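Local coordinates for protein 6-aminohexanoate-cyclic-dimer hydrolase (PDB 3A2Q) that hydrolyses the cyclic dimer of 6-aminohexanoate, a by-product of nylon-6 manufacture, opening it to the linear dimer, at residues A[123-128]-A[318-323]; A[170-175]-A[310-315]. The protein carries 1 engineered substitution. All coordinates share one frame; numbering follows the deposited sequence.

Interaction 1: A[123-128]-A[318-323]; sequences MGNQVT and VAIARE. With ACA (6-aminohexanoic acid), chain B; ACA (6-aminohexanoic acid), chain C.
Ile320, on helix 308-331, reaches across to Met123 and Asn125 of the loop that follows strand 113-118. Followed outward from its backbone, Met123 first meets the CD1 methyl of Ile320 with CB at 4.0 Å, then its SD passes CG of Glu323 at 4.0 Å, and the terminal CE closes on CG2 of Ile320 at 3.7 Å. The bend at the last torsion (chi3 -84°) folds CE back toward the isoleucine, so CB and CE of the methionine touch different branches of one residue while SD slides along the aliphatic part of Glu323. The carboxylate of Glu323 pairs with Arg326, while its CB and CG face the sulfur.

Asn125 stands on the substrate side. With CG anti to the backbone N (chi1 -155°), its amide ND2 comes within 4.1 Å of Ile320 CG1 and donates to the O of ACA in chain B at 2.7 Å, with an N-H...O angle of 148°; the same nitrogen also bonds to Gln411 OE1. Ile320 CD1 lies 3.7 Å from that ligand oxygen. Met347 of helix 342-352 touches both Ile320 and Asn125. On the loop backbone, Gly124 O accepts a bond from the N of ACA in chain B at 3.0 Å, and a CB at Gly124 would run into C5 of that ligand. The two segments thus meet through apolar and thioether contacts, while Gly124 O and Asn125 ND2 are turned to the substrate: the helix contributes a greasy wall, and Gly124 and Asn125 supply this loop's share of the polar grip.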
ATOM      1  N   MET A 123      10.181  -0.066 -10.135  1.00 27.83           N
ATOM      2  CA  MET A 123       9.507  -1.361 -10.119  1.00 27.60           C
ATOM      3  C   MET A 123       9.070  -1.751  -8.706  1.00 28.15           C
ATOM      4  O   MET A 123       8.859  -2.931  -8.415  1.00 29.00           O
ATOM      5  CB  MET A 123      10.420  -2.442 -10.722  1.00 28.23           C
ATOM      6  CG  MET A 123      10.776  -2.185 -12.195  1.00 27.48           C
ATOM      7  SD  MET A 123      11.724  -3.499 -12.993  1.00 33.61           S
ATOM      8  CE  MET A 123      13.420  -3.062 -12.495  1.00 30.08           C
ATOM      9  N   GLY A 124       8.926  -0.746  -7.844  1.00 27.83           N
ATOM     10  CA  GLY A 124       8.504  -0.969  -6.466  1.00 30.58           C
ATOM     11  C   GLY A 124       9.503  -1.755  -5.639  1.00 29.67           C
ATOM     12  O   GLY A 124       9.134  -2.419  -4.673  1.00 31.00           O
ATOM     13  N   ASN A 125      10.779  -1.649  -5.993  1.00 29.78           N
ATOM     14  CA  ASN A 125      11.816  -2.405  -5.312  1.00 31.21           C
ATOM     15  C   ASN A 125      12.434  -1.802  -4.044  1.00 29.47           C
ATOM     16  O   ASN A 125      13.547  -2.169  -3.675  1.00 31.96           O
ATOM     17  CB  ASN A 125      12.935  -2.738  -6.304  1.00 34.52           C
ATOM     18  CG  ASN A 125      13.720  -3.969  -5.901  1.00 45.33           C
ATOM     19  OD1 ASN A 125      14.947  -3.998  -6.003  1.00 52.98           O
ATOM     20  ND2 ASN A 125      13.014  -5.000  -5.447  1.00 48.42           N
ATOM     21  N   GLN A 126      11.729  -0.898  -3.373  1.00 27.35           N
ATOM     22  CA  GLN A 126      12.260  -0.299  -2.142  1.00 26.51           C
ATOM     23  C   GLN A 126      11.128   0.058  -1.191  1.00 27.35           C
ATOM     24  O   GLN A 126       9.971   0.118  -1.603  1.00 27.05           O
ATOM     25  CB  GLN A 126      13.046   0.986  -2.447  1.00 29.05           C
ATOM     26  CG  GLN A 126      14.286   0.842  -3.336  1.00 33.96           C
ATOM     27  CD  GLN A 126      15.380  -0.017  -2.720  1.00 38.80           C
ATOM     28  OE1 GLN A 126      15.518  -0.091  -1.501  1.00 36.31           O
ATOM     29  NE2 GLN A 126      16.177  -0.658  -3.569  1.00 38.27           N
ATOM     30  N   VAL A 127      11.459   0.287   0.082  1.00 29.02           N
ATOM     31  CA  VAL A 127      10.454   0.691   1.061  1.00 26.93           C
ATOM     32  C   VAL A 127      10.555   2.190   1.361  1.00 29.33           C
ATOM     33  O   VAL A 127      10.170   2.674   2.427  1.00 26.79           O
ATOM     34  CB  VAL A 127      10.524  -0.131   2.373  1.00 26.10           C
ATOM     35  CG1 VAL A 127       9.852  -1.479   2.160  1.00 29.19           C
ATOM     36  CG2 VAL A 127      11.963  -0.309   2.824  1.00 26.23           C
ATOM     37  N   THR A 128      11.116   2.914   0.402  1.00 25.98           N
ATOM     38  CA  THR A 128      11.187   4.363   0.462  1.00 29.56           C
ATOM     39  C   THR A 128      10.885   4.726  -0.985  1.00 27.13           C
ATOM     40  O   THR A 128      10.984   3.867  -1.860  1.00 30.85           O
ATOM     41  CB  THR A 128      12.567   4.908   0.867  1.00 31.18           C
ATOM     42  OG1 THR A 128      12.451   6.324   1.061  1.00 27.59           O
ATOM     43  CG2 THR A 128      13.609   4.641  -0.210  1.00 30.90           C
ATOM     44  N   VAL A 318      13.851 -13.210  -9.415  1.00 29.57           N
ATOM     45  CA  VAL A 318      13.273 -13.688 -10.668  1.00 32.88           C
ATOM     46  C   VAL A 318      12.199 -12.743 -11.190  1.00 32.01           C
ATOM     47  O   VAL A 318      12.145 -12.458 -12.387  1.00 32.45           O
ATOM     48  CB  VAL A 318      12.676 -15.107 -10.484  1.00 30.19           C
ATOM     49  CG1 VAL A 318      11.864 -15.525 -11.719  1.00 26.82           C
ATOM     50  CG2 VAL A 318      13.797 -16.100 -10.231  1.00 31.32           C
ATOM     51  N   ALA A 319      11.356 -12.243 -10.290  1.00 30.13           N
ATOM     52  CA  ALA A 319      10.276 -11.337 -10.674  1.00 29.10           C
ATOM     53  C   ALA A 319      10.776 -10.025 -11.275  1.00 29.66           C
ATOM     54  O   ALA A 319      10.265  -9.576 -12.297  1.00 29.99           O
ATOM     55  CB  ALA A 319       9.381 -11.048  -9.469  1.00 30.44           C
ATOM     56  N   ILE A 320      11.763  -9.402 -10.641  1.00 27.19           N
ATOM     57  CA  ILE A 320      12.293  -8.149 -11.163  1.00 29.52           C
ATOM     58  C   ILE A 320      13.009  -8.406 -12.485  1.00 28.61           C
ATOM     59  O   ILE A 320      12.862  -7.648 -13.440  1.00 32.10           O
ATOM     60  CB  ILE A 320      13.275  -7.488 -10.169  1.00 30.87           C
ATOM     61  CG1 ILE A 320      12.517  -7.048  -8.913  1.00 29.36           C
ATOM     62  CG2 ILE A 320      13.940  -6.271 -10.823  1.00 33.31           C
ATOM     63  CD1 ILE A 320      11.423  -6.035  -9.193  1.00 33.51           C
ATOM     64  N   ALA A 321      13.776  -9.486 -12.534  1.00 30.52           N
ATOM     65  CA  ALA A 321      14.508  -9.848 -13.740  1.00 32.95           C
ATOM     66  C   ALA A 321      13.559  -9.993 -14.923  1.00 34.09           C
ATOM     67  O   ALA A 321      13.818  -9.474 -16.008  1.00 33.63           O
ATOM     68  CB  ALA A 321      15.260 -11.152 -13.519  1.00 29.07           C
ATOM     69  N   ARG A 322      12.454 -10.700 -14.714  1.00 33.97           N
ATOM     70  CA  ARG A 322      11.485 -10.904 -15.782  1.00 32.11           C
ATOM     71  C   ARG A 322      10.677  -9.645 -16.062  1.00 28.90           C
ATOM     72  O   ARG A 322      10.161  -9.463 -17.164  1.00 29.79           O
ATOM     73  CB  ARG A 322      10.552 -12.074 -15.437  1.00 26.89           C
ATOM     74  CG  ARG A 322      11.259 -13.421 -15.357  1.00 31.62           C
ATOM     75  CD  ARG A 322      10.266 -14.579 -15.277  1.00 28.82           C
ATOM     76  NE  ARG A 322       9.427 -14.642 -16.471  1.00 28.68           N
ATOM     77  CZ  ARG A 322       8.108 -14.472 -16.468  1.00 35.18           C
ATOM     78  NH1 ARG A 322       7.466 -14.234 -15.332  1.00 30.64           N
ATOM     79  NH2 ARG A 322       7.429 -14.535 -17.605  1.00 35.93           N
ATOM     80  N   GLU A 323      10.577  -8.770 -15.067  1.00 30.42           N
ATOM     81  CA  GLU A 323       9.839  -7.523 -15.224  1.00 30.74           C
ATOM     82  C   GLU A 323      10.652  -6.574 -16.106  1.00 31.79           C
ATOM     83  O   GLU A 323      10.099  -5.816 -16.900  1.00 29.86           O
ATOM     84  CB  GLU A 323       9.593  -6.887 -13.862  1.00 35.91           C
ATOM     85  CG  GLU A 323       8.579  -5.765 -13.878  1.00 42.92           C
ATOM     86  CD  GLU A 323       7.228  -6.203 -14.420  1.00 41.80           C
ATOM     87  OE1 GLU A 323       6.934  -7.420 -14.417  1.00 43.89           O
ATOM     88  OE2 GLU A 323       6.455  -5.323 -14.842  1.00 44.04           O
TER
HETATM   89  C   ACA B 601       9.789  -6.626  -5.193  1.00 50.99           C
HETATM   90  O   ACA B 601      10.464  -5.697  -5.636  1.00 60.10           O
HETATM   91  C2  ACA B 601       8.644  -7.193  -6.005  1.00 49.76           C
HETATM   92  C3  ACA B 601       7.779  -6.106  -6.620  1.00 43.59           C
HETATM   93  C4  ACA B 601       6.652  -5.722  -5.675  1.00 49.27           C
HETATM   94  C5  ACA B 601       6.462  -4.218  -5.591  1.00 50.14           C
HETATM   95  C6  ACA B 601       5.718  -3.829  -4.319  1.00 51.04           C
HETATM   96  N   ACA B 601       6.582  -3.145  -3.358  1.00 42.07           N
HETATM   97  C   ACA C 602       6.721  -3.511  -2.089  1.00 38.12           C
HETATM   98  O   ACA C 602       5.903  -4.232  -1.510  1.00 31.11           O
HETATM   99  C2  ACA C 602       7.952  -2.986  -1.365  1.00 36.13           C
HETATM  100  C3  ACA C 602       8.884  -4.095  -0.887  1.00 39.61           C
HETATM  101  C4  ACA C 602       9.845  -4.568  -1.979  1.00 41.85           C
HETATM  102  C5  ACA C 602      10.203  -6.043  -1.795  1.00 47.58           C
HETATM  103  C6  ACA C 602      10.929  -6.629  -3.003  1.00 49.59           C
HETATM  104  N   ACA C 602      10.011  -7.177  -4.002  1.00 53.42           N

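Interaction 2: A[170-175]-A[310-315]; sequences DAAGAV and KDYSTI. Engineered in segment 170-175: Ala174 (natural residue Ser). With ACA (6-aminohexanoic acid), chain C; ACA (6-aminohexanoic acid), chain B.
Tyr312 points its phenol from helix 308-331 at the loop after strand 165-170, and its OH meets the carbonyl O of Ala171 at 2.6 Å in a weak hydrogen bond. Extending CG anti to the backbone N (chi1 -173°) carries the ring away from the helix and across to the loop. The carbonyl approaches the ring obliquely, whereas the methyl of Ala172 sits at the ring edge, near its plane, with CB 4.4 Å from CE2. Ala171 CB lies 3.4 Å from the phenol oxygen. Val206 of helix 202-207 and Ala209 also pack on the tyrosine. A phenylalanine in its place would probably leave the Ala171 carbonyl without this phenol donor and weaken the tie between helix and loop.

The peptide nitrogens of Ala171 and Ala172 face the substrate: each donates to the O of ACA in chain C at 2.9 Å. Asp170 OD2 takes Val175 N from above the carboxylate plane, and OD1 is held by Arg176 and Asn429, which probably steadies the turn. Ala174, an engineered replacement for the natural serine, has CB 3.1 Å from the same ligand oxygen. Two backbone N-H groups converging on the amide oxygen beside the presumed acyl-ester position are consistent with the oxyanion hole of the amidase family.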
ATOM      1  N   ASP A 170       0.962  -3.829  -2.624  1.00 23.62           N
ATOM      2  CA  ASP A 170       1.665  -4.233  -1.419  1.00 25.07           C
ATOM      3  C   ASP A 170       2.199  -5.665  -1.535  1.00 25.16           C
ATOM      4  O   ASP A 170       1.421  -6.619  -1.569  1.00 22.59           O
ATOM      5  CB  ASP A 170       0.627  -4.109  -0.286  1.00 17.84           C
ATOM      6  CG  ASP A 170       1.209  -4.248   1.091  1.00 17.90           C
ATOM      7  OD1 ASP A 170       1.955  -5.216   1.333  1.00 20.25           O
ATOM      8  OD2 ASP A 170       0.893  -3.388   1.946  1.00 20.46           O
ATOM      9  N   ALA A 171       3.523  -5.808  -1.587  1.00 23.15           N
ATOM     10  CA  ALA A 171       4.158  -7.121  -1.691  1.00 23.68           C
ATOM     11  C   ALA A 171       4.919  -7.477  -0.414  1.00 23.82           C
ATOM     12  O   ALA A 171       5.156  -8.653  -0.128  1.00 26.43           O
ATOM     13  CB  ALA A 171       5.109  -7.156  -2.888  1.00 24.67           C
ATOM     14  N   ALA A 172       5.313  -6.453   0.339  1.00 21.75           N
ATOM     15  CA  ALA A 172       6.026  -6.647   1.600  1.00 25.60           C
ATOM     16  C   ALA A 172       5.592  -5.570   2.596  1.00 22.88           C
ATOM     17  O   ALA A 172       6.177  -5.432   3.669  1.00 23.76           O
ATOM     18  CB  ALA A 172       7.541  -6.584   1.373  1.00 24.87           C
ATOM     19  N   GLY A 173       4.553  -4.821   2.223  1.00 21.00           N
ATOM     20  CA  GLY A 173       4.021  -3.757   3.062  1.00 20.44           C
ATOM     21  C   GLY A 173       3.900  -2.426   2.325  1.00 20.04           C
ATOM     22  O   GLY A 173       3.617  -1.399   2.942  1.00 21.42           O
ATOM     23  N   ALA A 174       4.072  -2.452   1.002  1.00 22.75           N
ATOM     24  CA  ALA A 174       4.043  -1.241   0.168  1.00 23.04           C
ATOM     25  C   ALA A 174       2.824  -0.313   0.235  1.00 24.23           C
ATOM     26  O   ALA A 174       2.858   0.785  -0.316  1.00 22.16           O
ATOM     27  CB  ALA A 174       4.330  -1.613  -1.285  1.00 25.86           C
ATOM     28  N   VAL A 175       1.734  -0.749   0.858  1.00 23.67           N
ATOM     29  CA  VAL A 175       0.588   0.146   1.021  1.00 20.55           C
ATOM     30  C   VAL A 175       0.547   0.527   2.501  1.00 19.05           C
ATOM     31  O   VAL A 175       0.431   1.701   2.857  1.00 21.18           O
ATOM     32  CB  VAL A 175      -0.756  -0.520   0.631  1.00 20.40           C
ATOM     33  CG1 VAL A 175      -1.915   0.194   1.322  1.00 20.59           C
ATOM     34  CG2 VAL A 175      -0.950  -0.452  -0.875  1.00 22.56           C
ATOM     35  N   LYS A 310      14.350 -15.374   3.002  1.00 30.46           N
ATOM     36  CA  LYS A 310      15.423 -15.761   2.089  1.00 32.07           C
ATOM     37  C   LYS A 310      14.797 -16.320   0.814  1.00 31.01           C
ATOM     38  O   LYS A 310      15.201 -15.972  -0.299  1.00 28.95           O
ATOM     39  CB  LYS A 310      16.322 -16.820   2.732  1.00 36.43           C
ATOM     40  CG  LYS A 310      17.516 -17.198   1.879  1.00 37.34           C
ATOM     41  CD  LYS A 310      18.300 -18.342   2.497  1.00 51.62           C
ATOM     42  CE  LYS A 310      19.480 -18.733   1.617  1.00 53.91           C
ATOM     43  NZ  LYS A 310      19.044 -19.138   0.256  1.00 54.37           N
ATOM     44  N   ASP A 311      13.799 -17.181   0.994  1.00 29.69           N
ATOM     45  CA  ASP A 311      13.085 -17.799  -0.118  1.00 31.29           C
ATOM     46  C   ASP A 311      12.310 -16.749  -0.901  1.00 28.31           C
ATOM     47  O   ASP A 311      12.233 -16.805  -2.121  1.00 28.47           O
ATOM     48  CB  ASP A 311      12.108 -18.854   0.400  1.00 31.96           C
ATOM     49  CG  ASP A 311      12.798 -19.965   1.156  1.00 44.47           C
ATOM     50  OD1 ASP A 311      13.605 -20.696   0.540  1.00 46.24           O
ATOM     51  OD2 ASP A 311      12.537 -20.105   2.369  1.00 49.05           O
ATOM     52  N   TYR A 312      11.729 -15.792  -0.186  1.00 27.13           N
ATOM     53  CA  TYR A 312      10.968 -14.733  -0.821  1.00 25.88           C
ATOM     54  C   TYR A 312      11.889 -13.877  -1.694  1.00 27.80           C
ATOM     55  O   TYR A 312      11.524 -13.466  -2.797  1.00 28.20           O
ATOM     56  CB  TYR A 312      10.297 -13.875   0.254  1.00 25.40           C
ATOM     57  CG  TYR A 312       9.341 -12.838  -0.280  1.00 31.33           C
ATOM     58  CD1 TYR A 312       8.317 -13.190  -1.162  1.00 40.81           C
ATOM     59  CD2 TYR A 312       9.445 -11.505   0.110  1.00 37.62           C
ATOM     60  CE1 TYR A 312       7.422 -12.235  -1.641  1.00 39.28           C
ATOM     61  CE2 TYR A 312       8.554 -10.546  -0.361  1.00 40.70           C
ATOM     62  CZ  TYR A 312       7.549 -10.916  -1.235  1.00 39.66           C
ATOM     63  OH  TYR A 312       6.683  -9.961  -1.711  1.00 42.13           O
ATOM     64  N   SER A 313      13.091 -13.614  -1.191  1.00 25.98           N
ATOM     65  CA  SER A 313      14.069 -12.807  -1.912  1.00 29.13           C
ATOM     66  C   SER A 313      14.423 -13.444  -3.253  1.00 25.41           C
ATOM     67  O   SER A 313      14.558 -12.752  -4.260  1.00 29.02           O
ATOM     68  CB  SER A 313      15.341 -12.645  -1.069  1.00 27.79           C
ATOM     69  OG  SER A 313      16.225 -11.708  -1.665  1.00 35.77           O
ATOM     70  N   THR A 314      14.580 -14.763  -3.256  1.00 27.55           N
ATOM     71  CA  THR A 314      14.916 -15.485  -4.479  1.00 28.74           C
ATOM     72  C   THR A 314      13.805 -15.323  -5.512  1.00 29.91           C
ATOM     73  O   THR A 314      14.068 -15.113  -6.694  1.00 27.47           O
ATOM     74  CB  THR A 314      15.142 -16.977  -4.185  1.00 33.79           C
ATOM     75  OG1 THR A 314      16.268 -17.112  -3.308  1.00 31.41           O
ATOM     76  CG2 THR A 314      15.399 -17.751  -5.480  1.00 29.54           C
ATOM     77  N   ILE A 315      12.558 -15.407  -5.058  1.00 29.10           N
ATOM     78  CA  ILE A 315      11.428 -15.243  -5.957  1.00 27.53           C
ATOM     79  C   ILE A 315      11.433 -13.815  -6.490  1.00 25.69           C
ATOM     80  O   ILE A 315      11.166 -13.582  -7.670  1.00 29.28           O
ATOM     81  CB  ILE A 315      10.102 -15.528  -5.230  1.00 26.06           C
ATOM     82  CG1 ILE A 315      10.031 -17.010  -4.868  1.00 29.72           C
ATOM     83  CG2 ILE A 315       8.927 -15.110  -6.105  1.00 22.88           C
ATOM     84  CD1 ILE A 315       8.858 -17.380  -3.980  1.00 24.69           C
TER
HETATM   85  C   ACA C 602       6.721  -3.511  -2.089  1.00 38.12           C
HETATM   86  O   ACA C 602       5.903  -4.232  -1.510  1.00 31.11           O
HETATM   87  C2  ACA C 602       7.952  -2.986  -1.365  1.00 36.13           C
HETATM   88  C3  ACA C 602       8.884  -4.095  -0.887  1.00 39.61           C
HETATM   89  C4  ACA C 602       9.845  -4.568  -1.979  1.00 41.85           C
HETATM   90  C5  ACA C 602      10.203  -6.043  -1.795  1.00 47.58           C
HETATM   91  C6  ACA C 602      10.929  -6.629  -3.003  1.00 49.59           C
HETATM   92  N   ACA C 602      10.011  -7.177  -4.002  1.00 53.42           N
HETATM   93  C   ACA B 601       9.789  -6.626  -5.193  1.00 50.99           C
HETATM   94  O   ACA B 601      10.464  -5.697  -5.636  1.00 60.10           O
HETATM   95  C2  ACA B 601       8.644  -7.193  -6.005  1.00 49.76           C
HETATM   96  C3  ACA B 601       7.779  -6.106  -6.620  1.00 43.59           C
HETATM   97  C4  ACA B 601       6.652  -5.722  -5.675  1.00 49.27           C
HETATM   98  C5  ACA B 601       6.462  -4.218  -5.591  1.00 50.14           C
HETATM   99  C6  ACA B 601       5.718  -3.829  -4.319  1.00 51.04           C
HETATM  100  N   ACA B 601       6.582  -3.145  -3.358  1.00 42.07           N

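In the fold
Helix 308-331 serves both interactions, with residues 310-315 and 318-323 offered to two different loops around the bound substrate; the centres of the two contacts lie about 9 Å apart. Both are buried, and along the chain interaction 2 is nested within the span closed by interaction 1. Their chemistry differs. Interaction 1 is the larger, 206 against 97 Å², and joins helix to loop through apolar and sulfur contacts, whereas interaction 2 depends on one tyrosine and a weak polar bond. Both touch the two ligand halves. The loop of interaction 1 hydrogen-bonds the ACA of chain B, while the loop of interaction 2, next to the presumed nucleophile position, binds the carbonyl oxygen of the ACA of chain C.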